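PDB 5MQR: beta-L-arabinobiosidase from Bacteroides thetaiotaomicron, which is probably a glycosidase that acts on complex plant pectin, with beta-L-arabinobiosidase and possibly exo-alpha-sialidase activity. Local coordinates for residues Asp237-Ala249 / Ile255-Cys267. Sequence-based numbering, arbitrary orientation.
Sequences DNPLYMMQWVEEA and IIPLKKGYKAFNC
Phe-265 lays one face of its ring beneath Met-243, whose CB stands 3.6 Å from the ring centroid and 5° off the normal, a CH-pi contact. Bends at chi2 and chi3 (-63° and -78°) bring CE to the CE2/CD2 side of the ring, beyond its rim, while SE sits obliquely to the ring and rests on Pro-257 CB and Leu-258 CB; the unbranched, flexible chain of a methionine can touch all three residues at once. Gln-244 approaches the same ring obliquely, CG to CD1 at 3.4 Å. Replacing Phe-265 by alanine would take away the ring, and is likely to open a gap under Met-243 CB and deprive Gln-244 CG of its neighbour. Beyond this, compact branched side chains cross at about a right angle, Val-246 CG2 against Ile-256 CG2 at 3.7 Å. Glu-247 extends its buried carboxylate to Ala-264 N, which bonds OE2 (2.8 Å); Arg-152 salt-bridges the same oxygen. A water gives hydrogens to Met-243 O and Tyr-262 O and accepts from Phe-265 N, linking the two backbones. Gln-244 OE1 bonds Arg-373. The short helix 239-242 and the loop after it thus pack against the loop leading into strand 266-269, the first strand of a four-stranded antiparallel blade in the N-terminal beta-propeller region.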
loop_
_atom_site.group_PDB
_atom_site.type_symbol
_atom_site.label_atom_id
_atom_site.label_comp_id
_atom_site.label_asym_id
_atom_site.label_seq_id
_atom_site.Cartn_x
_atom_site.Cartn_y
_atom_site.Cartn_z
ATOM N N ASP A 237 30.566 -21.887 19.891
ATOM C CA ASP A 237 29.544 -22.937 19.824
ATOM C C ASP A 237 28.393 -22.596 18.900
ATOM O O ASP A 237 27.438 -23.353 18.819
ATOM C CB ASP A 237 29.007 -23.262 21.233
ATOM C CG ASP A 237 30.090 -23.822 22.187
ATOM O OD1 ASP A 237 31.174 -24.288 21.742
ATOM O OD2 ASP A 237 29.845 -23.781 23.415
ATOM N N ASN A 238 28.461 -21.472 18.192
ATOM C CA ASN A 238 27.392 -21.084 17.315
ATOM C C ASN A 238 27.827 -21.256 15.846
ATOM O O ASN A 238 28.613 -20.466 15.326
ATOM C CB ASN A 238 27.002 -19.641 17.593
ATOM C CG ASN A 238 25.723 -19.243 16.903
ATOM O OD1 ASN A 238 25.477 -19.615 15.764
ATOM N ND2 ASN A 238 24.890 -18.494 17.600
ATOM N N PRO A 239 27.293 -22.274 15.160
ATOM C CA PRO A 239 27.724 -22.522 13.777
ATOM C C PRO A 239 27.465 -21.381 12.818
ATOM O O PRO A 239 28.241 -21.217 11.891
ATOM C CB PRO A 239 26.908 -23.752 13.363
ATOM C CG PRO A 239 25.696 -23.704 14.241
ATOM C CD PRO A 239 26.200 -23.184 15.561
ATOM N N LEU A 240 26.430 -20.580 13.059
ATOM C CA LEU A 240 26.177 -19.394 12.247
ATOM C C LEU A 240 27.332 -18.373 12.292
ATOM O O LEU A 240 27.559 -17.648 11.323
ATOM C CB LEU A 240 24.869 -18.708 12.640
ATOM C CG LEU A 240 23.606 -19.558 12.531
ATOM C CD1 LEU A 240 22.420 -18.679 12.853
ATOM C CD2 LEU A 240 23.462 -20.184 11.149
ATOM N N TYR A 241 28.034 -18.316 13.417
ATOM C CA TYR A 241 29.217 -17.480 13.551
ATOM C C TYR A 241 30.453 -18.148 12.938
ATOM O O TYR A 241 31.270 -17.462 12.324
ATOM C CB TYR A 241 29.426 -17.052 15.025
ATOM C CG TYR A 241 28.495 -15.912 15.375
ATOM C CD1 TYR A 241 27.125 -16.125 15.572
ATOM C CD2 TYR A 241 28.963 -14.606 15.413
ATOM C CE1 TYR A 241 26.266 -15.064 15.855
ATOM C CE2 TYR A 241 28.125 -13.546 15.691
ATOM C CZ TYR A 241 26.778 -13.772 15.911
ATOM O OH TYR A 241 25.964 -12.681 16.162
HETATM N N MSE A 242 30.580 -19.472 13.042
HETATM C CA MSE A 242 31.722 -20.176 12.408
HETATM C C MSE A 242 31.658 -20.077 10.886
HETATM O O MSE A 242 32.699 -19.922 10.231
HETATM C CB MSE A 242 31.834 -21.617 12.868
HETATM C CG MSE A 242 31.996 -21.763 14.375
HETATM SE SE MSE A 242 33.593 -20.835 15.003
HETATM C CE MSE A 242 32.776 -19.131 15.550
HETATM N N MSE A 243 30.451 -20.068 10.320
HETATM C CA MSE A 243 30.259 -19.845 8.884
HETATM C C MSE A 243 30.799 -18.525 8.397
HETATM O O MSE A 243 31.084 -18.374 7.205
HETATM C CB MSE A 243 28.785 -19.875 8.500
HETATM C CG MSE A 243 28.155 -21.258 8.653
HETATM SE SE MSE A 243 28.969 -22.605 7.469
HETATM C CE MSE A 243 28.014 -21.992 5.855
ATOM N N GLN A 244 30.934 -17.557 9.301
ATOM C CA GLN A 244 31.429 -16.223 8.960
ATOM C C GLN A 244 32.888 -16.038 9.293
ATOM O O GLN A 244 33.382 -14.926 9.245
ATOM C CB GLN A 244 30.589 -15.156 9.665
ATOM C CG GLN A 244 29.110 -15.236 9.328
ATOM C CD GLN A 244 28.280 -14.220 10.086
ATOM O OE1 GLN A 244 28.378 -13.013 9.841
ATOM N NE2 GLN A 244 27.467 -14.704 11.033
ATOM N N TRP A 245 33.556 -17.114 9.668
ATOM C CA TRP A 245 34.993 -17.126 9.928
ATOM C C TRP A 245 35.782 -17.904 8.862
ATOM O O TRP A 245 37.001 -17.974 8.935
ATOM C CB TRP A 245 35.266 -17.798 11.272
ATOM C CG TRP A 245 34.983 -16.987 12.520
ATOM C CD1 TRP A 245 34.239 -15.835 12.636
ATOM C CD2 TRP A 245 35.400 -17.331 13.843
ATOM N NE1 TRP A 245 34.204 -15.430 13.956
ATOM C CE2 TRP A 245 34.895 -16.341 14.715
ATOM C CE3 TRP A 245 36.151 -18.388 14.376
ATOM C CZ2 TRP A 245 35.136 -16.369 16.090
ATOM C CZ3 TRP A 245 36.391 -18.420 15.738
ATOM C CH2 TRP A 245 35.893 -17.414 16.584
ATOM N N VAL A 246 35.097 -18.488 7.885
ATOM C CA VAL A 246 35.734 -19.413 6.935
ATOM C C VAL A 246 36.809 -18.794 6.036
ATOM O O VAL A 246 37.767 -19.478 5.671
ATOM C CB VAL A 246 34.688 -20.115 6.050
ATOM C CG1 VAL A 246 33.995 -19.112 5.091
ATOM C CG2 VAL A 246 35.311 -21.308 5.307
ATOM N N GLU A 247 36.671 -17.516 5.697
ATOM C CA GLU A 247 37.650 -16.883 4.826
ATOM C C GLU A 247 39.001 -16.638 5.472
ATOM O O GLU A 247 39.990 -16.647 4.752
ATOM C CB GLU A 247 37.130 -15.578 4.240
ATOM C CG GLU A 247 35.941 -15.769 3.330
ATOM C CD GLU A 247 35.391 -14.451 2.833
ATOM O OE1 GLU A 247 36.156 -13.757 2.133
ATOM O OE2 GLU A 247 34.210 -14.112 3.107
ATOM N N GLU A 248 39.036 -16.388 6.791
ATOM C CA GLU A 248 40.284 -16.045 7.512
ATOM C C GLU A 248 40.830 -17.199 8.335
ATOM O O GLU A 248 42.026 -17.282 8.552
ATOM C CB GLU A 248 40.074 -14.854 8.444
ATOM C CG GLU A 248 39.536 -13.600 7.775
ATOM C CD GLU A 248 38.015 -13.514 7.643
ATOM O OE1 GLU A 248 37.270 -14.377 8.156
ATOM O OE2 GLU A 248 37.555 -12.544 6.998
ATOM N N ALA A 249 39.940 -18.065 8.813
ATOM C CA ALA A 249 40.330 -19.251 9.563
ATOM C C ALA A 249 41.230 -20.162 8.721
ATOM O O ALA A 249 41.267 -20.019 7.488
ATOM C CB ALA A 249 39.084 -20.008 10.008
ATOM N N ILE A 255 36.220 -26.666 13.045
ATOM C CA ILE A 255 35.133 -25.830 13.629
ATOM C C ILE A 255 34.224 -25.136 12.605
ATOM O O ILE A 255 33.168 -24.603 12.983
ATOM C CB ILE A 255 35.669 -24.750 14.617
ATOM C CG1 ILE A 255 36.387 -23.605 13.863
ATOM C CG2 ILE A 255 36.535 -25.391 15.703
ATOM C CD1 ILE A 255 37.192 -22.668 14.750
ATOM N N ILE A 256 34.656 -25.090 11.340
ATOM C CA ILE A 256 33.854 -24.499 10.266
ATOM C C ILE A 256 32.884 -25.579 9.758
ATOM O O ILE A 256 33.327 -26.650 9.344
ATOM C CB ILE A 256 34.706 -23.964 9.079
ATOM C CG1 ILE A 256 35.884 -23.068 9.537
ATOM C CG2 ILE A 256 33.820 -23.207 8.106
ATOM C CD1 ILE A 256 35.516 -21.765 10.242
ATOM N N PRO A 257 31.568 -25.306 9.787
ATOM C CA PRO A 257 30.605 -26.344 9.362
ATOM C C PRO A 257 30.692 -26.754 7.880
ATOM O O PRO A 257 30.654 -27.940 7.571
ATOM C CB PRO A 257 29.233 -25.702 9.651
ATOM C CG PRO A 257 29.502 -24.645 10.666
ATOM C CD PRO A 257 30.887 -24.136 10.379
ATOM N N LEU A 258 30.775 -25.760 6.997
ATOM C CA LEU A 258 30.886 -25.957 5.552
ATOM C C LEU A 258 32.223 -25.355 5.161
ATOM O O LEU A 258 32.410 -24.156 5.277
ATOM C CB LEU A 258 29.741 -25.247 4.814
ATOM C CG LEU A 258 29.671 -25.412 3.283
ATOM C CD1 LEU A 258 29.438 -26.868 2.890
ATOM C CD2 LEU A 258 28.591 -24.520 2.681
ATOM N N LYS A 259 33.142 -26.190 4.695
ATOM C CA LYS A 259 34.538 -25.794 4.537
ATOM C C LYS A 259 34.921 -25.019 3.252
ATOM O O LYS A 259 35.985 -24.404 3.198
ATOM C CB LYS A 259 35.422 -27.016 4.763
ATOM C CG LYS A 259 35.471 -27.379 6.245
ATOM C CD LYS A 259 35.826 -28.836 6.500
ATOM C CE LYS A 259 35.849 -29.159 7.992
ATOM N NZ LYS A 259 34.506 -28.958 8.599
ATOM N N LYS A 260 34.055 -25.012 2.245
ATOM C CA LYS A 260 34.284 -24.218 1.025
ATOM C C LYS A 260 34.232 -22.721 1.320
ATOM O O LYS A 260 33.421 -22.247 2.121
ATOM C CB LYS A 260 33.267 -24.574 -0.075
ATOM C CG LYS A 260 33.550 -25.905 -0.749
ATOM C CD LYS A 260 32.279 -26.684 -1.101
ATOM C CE LYS A 260 32.609 -28.102 -1.584
ATOM N NZ LYS A 260 31.418 -29.000 -1.589
ATOM N N GLY A 261 35.095 -21.987 0.626
ATOM C CA GLY A 261 35.302 -20.556 0.847
ATOM C C GLY A 261 34.294 -19.676 0.149
ATOM O O GLY A 261 34.656 -18.816 -0.629
ATOM N N TYR A 262 33.022 -19.906 0.441
ATOM C CA TYR A 262 31.965 -19.028 0.030
ATOM C C TYR A 262 32.117 -17.812 0.925
ATOM O O TYR A 262 32.550 -17.933 2.077
ATOM C CB TYR A 262 30.604 -19.696 0.210
ATOM C CG TYR A 262 30.419 -20.979 -0.588
ATOM C CD1 TYR A 262 30.740 -21.039 -1.959
ATOM C CD2 TYR A 262 29.941 -22.144 0.017
ATOM C CE1 TYR A 262 30.577 -22.210 -2.693
ATOM C CE2 TYR A 262 29.777 -23.322 -0.716
ATOM C CZ TYR A 262 30.087 -23.342 -2.067
ATOM O OH TYR A 262 29.913 -24.498 -2.771
ATOM N N LYS A 263 31.769 -16.645 0.404
ATOM C CA LYS A 263 32.222 -15.400 1.010
ATOM C C LYS A 263 31.126 -14.568 1.604
ATOM O O LYS A 263 30.066 -14.458 1.019
ATOM C CB LYS A 263 32.940 -14.564 -0.036
ATOM C CG LYS A 263 33.944 -15.396 -0.789
ATOM C CD LYS A 263 35.164 -14.629 -1.233
ATOM C CE LYS A 263 36.245 -15.637 -1.598
ATOM N NZ LYS A 263 37.362 -14.926 -2.260
ATOM N N ALA A 264 31.422 -13.960 2.753
ATOM C CA ALA A 264 30.555 -12.968 3.384
ATOM C C ALA A 264 29.167 -13.529 3.701
ATOM O O ALA A 264 28.140 -12.896 3.418
ATOM C CB ALA A 264 30.465 -11.718 2.511
ATOM N N PHE A 265 29.163 -14.738 4.260
ATOM C CA PHE A 265 27.953 -15.398 4.748
ATOM C C PHE A 265 27.050 -14.455 5.540
ATOM O O PHE A 265 27.502 -13.698 6.404
ATOM C CB PHE A 265 28.361 -16.586 5.624
ATOM C CG PHE A 265 27.216 -17.297 6.302
ATOM C CD1 PHE A 265 26.715 -16.843 7.518
ATOM C CD2 PHE A 265 26.688 -18.457 5.750
ATOM C CE1 PHE A 265 25.676 -17.505 8.154
ATOM C CE2 PHE A 265 25.643 -19.145 6.378
ATOM C CZ PHE A 265 25.134 -18.666 7.587
ATOM N N ASN A 266 25.771 -14.483 5.218
ATOM C CA ASN A 266 24.741 -13.966 6.119
ATOM C C ASN A 266 23.533 -14.846 5.970
ATOM O O ASN A 266 23.414 -15.563 4.986
ATOM C CB ASN A 266 24.411 -12.486 5.889
ATOM C CG ASN A 266 23.985 -12.168 4.467
ATOM O OD1 ASN A 266 22.854 -11.736 4.236
ATOM N ND2 ASN A 266 24.900 -12.340 3.511
ATOM N N CYS A 267 22.650 -14.807 6.961
ATOM C CA CYS A 267 21.508 -15.690 6.991
ATOM C C CYS A 267 20.338 -15.084 7.701
ATOM O O CYS A 267 20.468 -14.094 8.439
ATOM C CB CYS A 267 21.883 -17.010 7.697
ATOM S SG CYS A 267 22.235 -16.914 9.476
HETATM O O HOH W 1 31.300 -16.827 4.336
#